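Local coordinates for conjugal transfer protein TRWB (Escherichia coli, PDB 1E9R) that serves as the coupling protein of bacterial conjugation, a hexameric ring-helicase-like P-loop NTPase that probably uses nucleotide hydrolysis to move DNA toward the transfer channel, at residues 7-12 with 387-392; 73-78 with 423-428; 183-188 with 196-201. All blocks are in the same frame, centred on the assembly; numbering follows the deposited sequence.

Followed from its N terminus, the chain first lays down 7-12, in the loop before strand 16-18, and meets its partner 387-392 only after 374 intervening residues; contact 1 thereby ties this loop to the edge strand 384-390 of the small antiparallel sheet. Contact 2 opens at 73-78, on helix 66-79 of the P-loop core, and closes at 423-428, past strand 415-419, so its loop crosses that of contact 1. Contact 3, between 183-188 and 196-201, has only seven residues between its segments and falls within both larger loops. It fastens helix 181-188 to the lead-in of helix 201-217, its centre about 66 Å from that of contact 1.

Contact 1 (7-12 with 387-392); sequences GEFGGA and VRERVV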
# COMPACT_ATOMS: atom_id res chain seq x y z
N GLY B 7 -39.84 -2.55 -21.23
CA GLY B 7 -39.90 -3.94 -20.84
C GLY B 7 -38.59 -4.57 -20.38
O GLY B 7 -38.57 -5.16 -19.29
N GLU B 8 -37.53 -4.48 -21.18
CA GLU B 8 -36.23 -5.07 -20.82
C GLU B 8 -35.44 -4.19 -19.87
O GLU B 8 -35.04 -4.61 -18.78
CB GLU B 8 -35.33 -5.25 -22.05
CG GLU B 8 -35.85 -6.09 -23.18
CD GLU B 8 -36.93 -5.42 -24.01
OE1 GLU B 8 -36.70 -4.32 -24.57
OE2 GLU B 8 -38.03 -6.01 -24.11
N PHE B 9 -35.20 -2.96 -20.33
CA PHE B 9 -34.45 -1.95 -19.59
C PHE B 9 -35.26 -1.39 -18.42
O PHE B 9 -36.37 -0.87 -18.61
CB PHE B 9 -34.05 -0.83 -20.55
CG PHE B 9 -33.29 0.28 -19.90
CD1 PHE B 9 -32.15 0.02 -19.15
CD2 PHE B 9 -33.70 1.60 -20.05
CE1 PHE B 9 -31.44 1.06 -18.56
CE2 PHE B 9 -32.99 2.64 -19.47
CZ PHE B 9 -31.86 2.37 -18.72
N GLY B 10 -34.70 -1.50 -17.22
CA GLY B 10 -35.37 -1.02 -16.03
C GLY B 10 -35.48 0.49 -15.90
O GLY B 10 -36.28 0.99 -15.11
N GLY B 11 -34.69 1.22 -16.68
CA GLY B 11 -34.74 2.67 -16.62
C GLY B 11 -35.86 3.26 -17.46
O GLY B 11 -36.81 2.57 -17.85
N ALA B 12 -35.74 4.55 -17.75
CA ALA B 12 -36.74 5.25 -18.55
C ALA B 12 -36.66 4.86 -20.01
O ALA B 12 -35.57 4.79 -20.58
CB ALA B 12 -36.56 6.74 -18.40
N VAL B 387 -27.91 10.70 -23.22
CA VAL B 387 -27.55 10.30 -21.87
C VAL B 387 -26.79 8.98 -21.78
O VAL B 387 -27.09 8.04 -22.51
CB VAL B 387 -28.83 10.19 -20.99
CG1 VAL B 387 -28.51 9.58 -19.64
CG2 VAL B 387 -29.44 11.56 -20.80
N ARG B 388 -25.81 8.94 -20.88
CA ARG B 388 -25.02 7.74 -20.61
C ARG B 388 -25.51 7.21 -19.26
O ARG B 388 -25.66 7.97 -18.31
CB ARG B 388 -23.54 8.06 -20.51
CG ARG B 388 -22.78 8.03 -21.81
CD ARG B 388 -21.37 8.49 -21.53
NE ARG B 388 -20.94 7.98 -20.23
CZ ARG B 388 -20.31 8.70 -19.32
NH1 ARG B 388 -20.02 9.97 -19.56
NH2 ARG B 388 -19.96 8.15 -18.16
N GLU B 389 -25.75 5.90 -19.19
CA GLU B 389 -26.24 5.28 -17.96
C GLU B 389 -26.01 3.78 -17.91
O GLU B 389 -25.79 3.14 -18.94
CB GLU B 389 -27.74 5.57 -17.79
CG GLU B 389 -28.53 5.55 -19.09
CD GLU B 389 -30.03 5.74 -18.87
OE1 GLU B 389 -30.42 6.62 -18.06
OE2 GLU B 389 -30.81 5.02 -19.53
N ARG B 390 -26.06 3.23 -16.70
CA ARG B 390 -25.88 1.80 -16.48
C ARG B 390 -27.11 1.08 -16.98
O ARG B 390 -28.23 1.46 -16.65
CB ARG B 390 -25.71 1.46 -14.99
CG ARG B 390 -24.40 1.90 -14.36
CD ARG B 390 -23.19 1.22 -14.99
NE ARG B 390 -21.95 1.82 -14.51
CZ ARG B 390 -21.48 1.68 -13.27
NH1 ARG B 390 -22.13 0.95 -12.36
NH2 ARG B 390 -20.36 2.31 -12.93
N VAL B 391 -26.91 0.05 -17.78
CA VAL B 391 -28.04 -0.72 -18.27
C VAL B 391 -28.71 -1.33 -17.03
O VAL B 391 -29.93 -1.37 -16.91
CB VAL B 391 -27.55 -1.81 -19.23
CG1 VAL B 391 -28.68 -2.77 -19.60
CG2 VAL B 391 -26.99 -1.15 -20.49
N VAL B 392 -27.88 -1.77 -16.08
CA VAL B 392 -28.35 -2.37 -14.83
C VAL B 392 -27.69 -1.62 -13.68
O VAL B 392 -26.47 -1.58 -13.59
CB VAL B 392 -27.94 -3.85 -14.72
CG1 VAL B 392 -28.50 -4.44 -13.43
CG2 VAL B 392 -28.43 -4.63 -15.93
O HOH W 1 -32.41 -2.70 -15.96
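Phe9 carries its CG anti to the backbone N (chi1 179°), which sends the ring across to the end of strand 384-390, while Glu389 places its CG between the backbone N and the carbonyl carbon (chi1 37°) and then runs extended, bringing its carboxylate up to that ring. The setting is the edge of a small three-stranded antiparallel sheet, in which 384-390 is an outer strand, and the N-terminal loop closes against it without a direct hydrogen bond. The far end of the phenyl group, CZ and CE1, does the touching. Its CZ lies 3.0 Å from Glu389 OE2, with ring and carboxylate planes 49° apart. Further round, CE1 of Phe9 comes within 3.3 Å of Val391 O, and the same atom lies 3.8 Å from Arg390 O; both carbonyl oxygens sit at the ring edge, close to its plane, facing weakly positive C-H groups. The loop also folds back on its own aromatic, the N of Gly11 lying 3.4 Å above the plane of the Phe9 ring, over its centre. An alanine in place of Phe9 would be likely to leave a gap beside Val391 and strip Glu389 OE2 and the two carbonyl oxygens of their C-H neighbours. The carboxylate itself is held elsewhere, by a salt bridge from OE1 to Arg367 and a hydrogen bond between OE2 and His363. Arg19 of a neighbouring subunit bonds to Arg390 O and packs on Phe9, so the site also belongs to a subunit interface. Where the backbones come near, a single water links them, accepting from Gly10 N at 2.9 Å and donating to Val391 O at 3.0 Å.

Contact 2 (73-78 with 423-428); sequences LAYTGL and KQFANR
Helix 66-79, whose first turn completes the probable Walker A motif of this P-loop NTPase, presents Tyr75 to the chain segment 423-428 beyond the last strand of the central sheet. The two rings form a T-shaped (edge-to-face) pair: the edge of Phe425 points at the face of Tyr75, with centroids 5.0 Å apart and planes at 76°. CE2 of Phe425 leads, standing 3.5 Å above the plane of the Tyr75 ring, over its centre, and 3.6 Å from Tyr75 CG. Because Tyr75 holds its CG anti to the backbone N (chi1 172°), the ring swings off the helix with that face turned to the passing segment. In the mixed sheet of the nucleotide-binding fold, strand 415-419 lies near one end, and the loop after it runs beside the helix; the aromatic pair joins this C-terminal run to the P-loop helix. Phe97 of helix 92-97 makes another edge-to-face contact with Phe425, giving the phenylalanine aromatic neighbours from two helices. Lys423 adds its aliphatic chain, crossing Tyr75 at about a right angle, extended until it bends at chi4 (-59°), with CE 3.9 Å from Tyr75 CE2.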
# COMPACT_ATOMS: atom_id res chain seq x y z
N LEU B 73 -26.57 -26.56 -17.27
CA LEU B 73 -25.56 -26.56 -18.31
C LEU B 73 -24.95 -27.95 -18.50
O LEU B 73 -24.78 -28.42 -19.63
CB LEU B 73 -24.46 -25.56 -17.97
CG LEU B 73 -24.18 -24.49 -19.00
CD1 LEU B 73 -23.14 -23.55 -18.46
CD2 LEU B 73 -23.71 -25.11 -20.29
N ALA B 74 -24.61 -28.60 -17.40
CA ALA B 74 -24.01 -29.94 -17.44
C ALA B 74 -24.98 -30.94 -18.05
O ALA B 74 -24.60 -31.76 -18.90
CB ALA B 74 -23.62 -30.37 -16.03
N TYR B 75 -26.23 -30.87 -17.61
CA TYR B 75 -27.28 -31.74 -18.10
C TYR B 75 -27.44 -31.64 -19.62
O TYR B 75 -27.34 -32.63 -20.34
CB TYR B 75 -28.60 -31.37 -17.43
CG TYR B 75 -29.80 -32.09 -18.00
CD1 TYR B 75 -29.81 -33.48 -18.13
CD2 TYR B 75 -30.93 -31.38 -18.39
CE1 TYR B 75 -30.92 -34.15 -18.63
CE2 TYR B 75 -32.05 -32.04 -18.90
CZ TYR B 75 -32.04 -33.42 -19.02
OH TYR B 75 -33.15 -34.06 -19.52
N THR B 76 -27.69 -30.43 -20.11
CA THR B 76 -27.86 -30.22 -21.54
C THR B 76 -26.62 -30.65 -22.33
O THR B 76 -26.71 -31.01 -23.51
CB THR B 76 -28.20 -28.74 -21.84
OG1 THR B 76 -27.14 -27.88 -21.39
CG2 THR B 76 -29.46 -28.35 -21.12
N GLY B 77 -25.46 -30.61 -21.68
CA GLY B 77 -24.23 -31.01 -22.34
C GLY B 77 -24.16 -32.52 -22.41
O GLY B 77 -23.59 -33.08 -23.34
N LEU B 78 -24.74 -33.18 -21.41
CA LEU B 78 -24.76 -34.64 -21.38
C LEU B 78 -25.76 -35.14 -22.41
O LEU B 78 -25.55 -36.18 -23.02
CB LEU B 78 -25.17 -35.13 -20.00
CG LEU B 78 -24.13 -34.91 -18.90
CD1 LEU B 78 -24.79 -35.08 -17.54
CD2 LEU B 78 -22.98 -35.88 -19.10
N LYS B 423 -35.15 -27.20 -12.32
CA LYS B 423 -35.58 -28.48 -12.88
C LYS B 423 -35.30 -29.57 -11.86
O LYS B 423 -34.35 -29.49 -11.08
CB LYS B 423 -34.83 -28.78 -14.18
CG LYS B 423 -35.38 -30.00 -14.91
CD LYS B 423 -34.67 -30.27 -16.23
CE LYS B 423 -35.38 -31.35 -17.04
NZ LYS B 423 -35.48 -32.66 -16.33
N GLN B 424 -36.14 -30.60 -11.86
CA GLN B 424 -35.99 -31.70 -10.92
C GLN B 424 -35.34 -32.90 -11.57
O GLN B 424 -35.69 -33.29 -12.68
CB GLN B 424 -37.35 -32.08 -10.34
CG GLN B 424 -37.97 -31.00 -9.47
CD GLN B 424 -37.09 -30.64 -8.28
OE1 GLN B 424 -37.32 -29.62 -7.62
NE2 GLN B 424 -36.10 -31.48 -7.99
N PHE B 425 -34.37 -33.48 -10.88
CA PHE B 425 -33.68 -34.66 -11.37
C PHE B 425 -33.77 -35.75 -10.32
O PHE B 425 -33.57 -35.50 -9.12
CB PHE B 425 -32.21 -34.36 -11.67
CG PHE B 425 -32.00 -33.26 -12.68
CD1 PHE B 425 -32.00 -31.93 -12.29
CD2 PHE B 425 -31.83 -33.56 -14.03
CE1 PHE B 425 -31.82 -30.91 -13.23
CE2 PHE B 425 -31.65 -32.55 -14.97
CZ PHE B 425 -31.64 -31.23 -14.57
N ALA B 426 -34.09 -36.96 -10.76
CA ALA B 426 -34.22 -38.10 -9.87
C ALA B 426 -32.85 -38.73 -9.63
O ALA B 426 -32.01 -38.78 -10.53
CB ALA B 426 -35.17 -39.13 -10.46
N ASN B 427 -32.65 -39.21 -8.41
CA ASN B 427 -31.38 -39.83 -8.03
C ASN B 427 -31.17 -41.15 -8.75
O ASN B 427 -31.83 -42.14 -8.45
CB ASN B 427 -31.34 -40.06 -6.53
CG ASN B 427 -31.42 -38.77 -5.75
OD1 ASN B 427 -31.57 -38.77 -4.53
ND2 ASN B 427 -31.31 -37.64 -6.46
N ARG B 428 -30.23 -41.16 -9.69
CA ARG B 428 -29.93 -42.38 -10.43
C ARG B 428 -28.71 -43.08 -9.83
O ARG B 428 -28.09 -43.92 -10.48
CB ARG B 428 -29.70 -42.04 -11.91
CG ARG B 428 -28.30 -41.57 -12.26
CD ARG B 428 -28.30 -40.77 -13.55
NE ARG B 428 -28.99 -41.42 -14.66
CZ ARG B 428 -28.56 -42.50 -15.32
NH1 ARG B 428 -27.41 -43.08 -14.97
NH2 ARG B 428 -29.27 -42.98 -16.33

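Contact 3 (183-188 with 196-201); sequences DLRGFL and LFAGSN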
# COMPACT_ATOMS: atom_id res chain seq x y z
N ASP B 183 18.84 -38.38 7.74
CA ASP B 183 18.55 -39.52 6.89
C ASP B 183 18.01 -39.06 5.56
O ASP B 183 18.32 -39.66 4.52
CB ASP B 183 17.54 -40.45 7.55
CG ASP B 183 18.11 -41.15 8.75
OD1 ASP B 183 19.27 -41.63 8.66
OD2 ASP B 183 17.41 -41.23 9.78
N LEU B 184 17.21 -38.00 5.59
CA LEU B 184 16.63 -37.44 4.37
C LEU B 184 17.79 -37.01 3.49
O LEU B 184 17.87 -37.39 2.32
CB LEU B 184 15.77 -36.22 4.69
CG LEU B 184 14.65 -35.91 3.71
CD1 LEU B 184 14.15 -34.50 3.99
CD2 LEU B 184 15.11 -36.03 2.27
N ARG B 185 18.68 -36.22 4.07
CA ARG B 185 19.87 -35.74 3.37
C ARG B 185 20.57 -36.91 2.68
O ARG B 185 20.94 -36.82 1.51
CB ARG B 185 20.83 -35.09 4.36
CG ARG B 185 20.42 -33.71 4.86
CD ARG B 185 21.14 -32.64 4.07
NE ARG B 185 20.86 -31.29 4.55
CZ ARG B 185 21.13 -30.85 5.78
NH1 ARG B 185 21.67 -31.67 6.66
NH2 ARG B 185 20.84 -29.60 6.11
N GLY B 186 20.75 -38.00 3.41
CA GLY B 186 21.40 -39.16 2.84
C GLY B 186 20.61 -39.76 1.69
O GLY B 186 21.18 -40.17 0.67
N PHE B 187 19.29 -39.81 1.85
CA PHE B 187 18.44 -40.34 0.80
C PHE B 187 18.58 -39.47 -0.44
O PHE B 187 18.65 -39.96 -1.56
CB PHE B 187 16.98 -40.35 1.24
CG PHE B 187 16.07 -40.95 0.22
CD1 PHE B 187 16.00 -42.33 0.06
CD2 PHE B 187 15.34 -40.14 -0.64
CE1 PHE B 187 15.22 -42.90 -0.94
CE2 PHE B 187 14.54 -40.70 -1.64
CZ PHE B 187 14.48 -42.08 -1.79
N LEU B 188 18.64 -38.16 -0.23
CA LEU B 188 18.78 -37.21 -1.33
C LEU B 188 20.12 -37.27 -2.05
O LEU B 188 20.23 -36.80 -3.19
CB LEU B 188 18.52 -35.79 -0.85
CG LEU B 188 17.04 -35.51 -0.58
CD1 LEU B 188 16.88 -34.12 0.01
CD2 LEU B 188 16.26 -35.65 -1.89
N LEU B 196 21.69 -28.84 -2.75
CA LEU B 196 20.87 -27.62 -2.64
C LEU B 196 20.33 -27.43 -1.24
O LEU B 196 20.17 -26.30 -0.79
CB LEU B 196 19.71 -27.64 -3.65
CG LEU B 196 20.13 -27.26 -5.07
CD1 LEU B 196 18.96 -27.41 -6.03
CD2 LEU B 196 20.64 -25.83 -5.07
N PHE B 197 20.06 -28.52 -0.54
CA PHE B 197 19.53 -28.44 0.82
C PHE B 197 20.58 -28.62 1.91
O PHE B 197 20.24 -28.96 3.05
CB PHE B 197 18.41 -29.47 1.01
CG PHE B 197 17.12 -29.11 0.34
CD1 PHE B 197 16.57 -27.84 0.51
CD2 PHE B 197 16.45 -30.03 -0.46
CE1 PHE B 197 15.37 -27.48 -0.12
CE2 PHE B 197 15.25 -29.68 -1.10
CZ PHE B 197 14.71 -28.40 -0.92
N ALA B 198 21.85 -28.39 1.59
CA ALA B 198 22.91 -28.55 2.58
C ALA B 198 24.03 -27.53 2.42
O ALA B 198 24.19 -26.92 1.35
CB ALA B 198 23.48 -29.97 2.48
N GLY B 199 24.79 -27.33 3.49
CA GLY B 199 25.91 -26.40 3.43
C GLY B 199 25.83 -25.09 4.19
O GLY B 199 26.86 -24.46 4.43
N SER B 200 24.63 -24.65 4.54
CA SER B 200 24.50 -23.39 5.28
C SER B 200 23.19 -23.39 6.03
O SER B 200 22.35 -24.26 5.81
CB SER B 200 24.55 -22.19 4.34
OG SER B 200 23.42 -22.18 3.49
N ASN B 201 23.02 -22.42 6.92
CA ASN B 201 21.78 -22.33 7.68
C ASN B 201 20.63 -22.05 6.73
O ASN B 201 19.52 -22.54 6.93
CB ASN B 201 21.88 -21.22 8.74
CG ASN B 201 22.89 -21.54 9.82
OD1 ASN B 201 22.83 -22.61 10.43
ND2 ASN B 201 23.81 -20.61 10.09
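The guanidinium of Arg185 meets Phe197 O at its edge, the oxygen lying only 11° out of the group's plane, while the methyl of Ala198 approaches it obliquely. The phenyl ring of Phe197, in turn, receives Leu188 CD1 at a slant. These contacts brace the loop between two helices of the helical region inserted between strands 103-105 and 243-247, fastening helix 181-188 to the residues that lead into helix 201-217. The main bond runs from Arg185 NE to Phe197 O, at 2.8 Å with an N-H...O angle of 154°; the donor stands above the carbonyl plane. A second, weak bond of 3.2 Å from Arg185 NH2 reaches the same oxygen, so one carbonyl takes two N-H groups of a single guanidinium. The arginine reaches it by a bend at chi2 (-98°), which also leaves NE 3.6 Å from Ala198 CB. Behind the polar grip, Phe197 packs on Leu207 of helix 201-217 and Leu152 of helix 141-163, and on Phe212 of a neighbouring subunit, so the connection borders a subunit interface. Ser200 is the N-cap of helix 201-217, its OG bonded to the N of Ala203. On the apolar side, Leu188 CD1 rests 4.1 Å from Phe197 CD2.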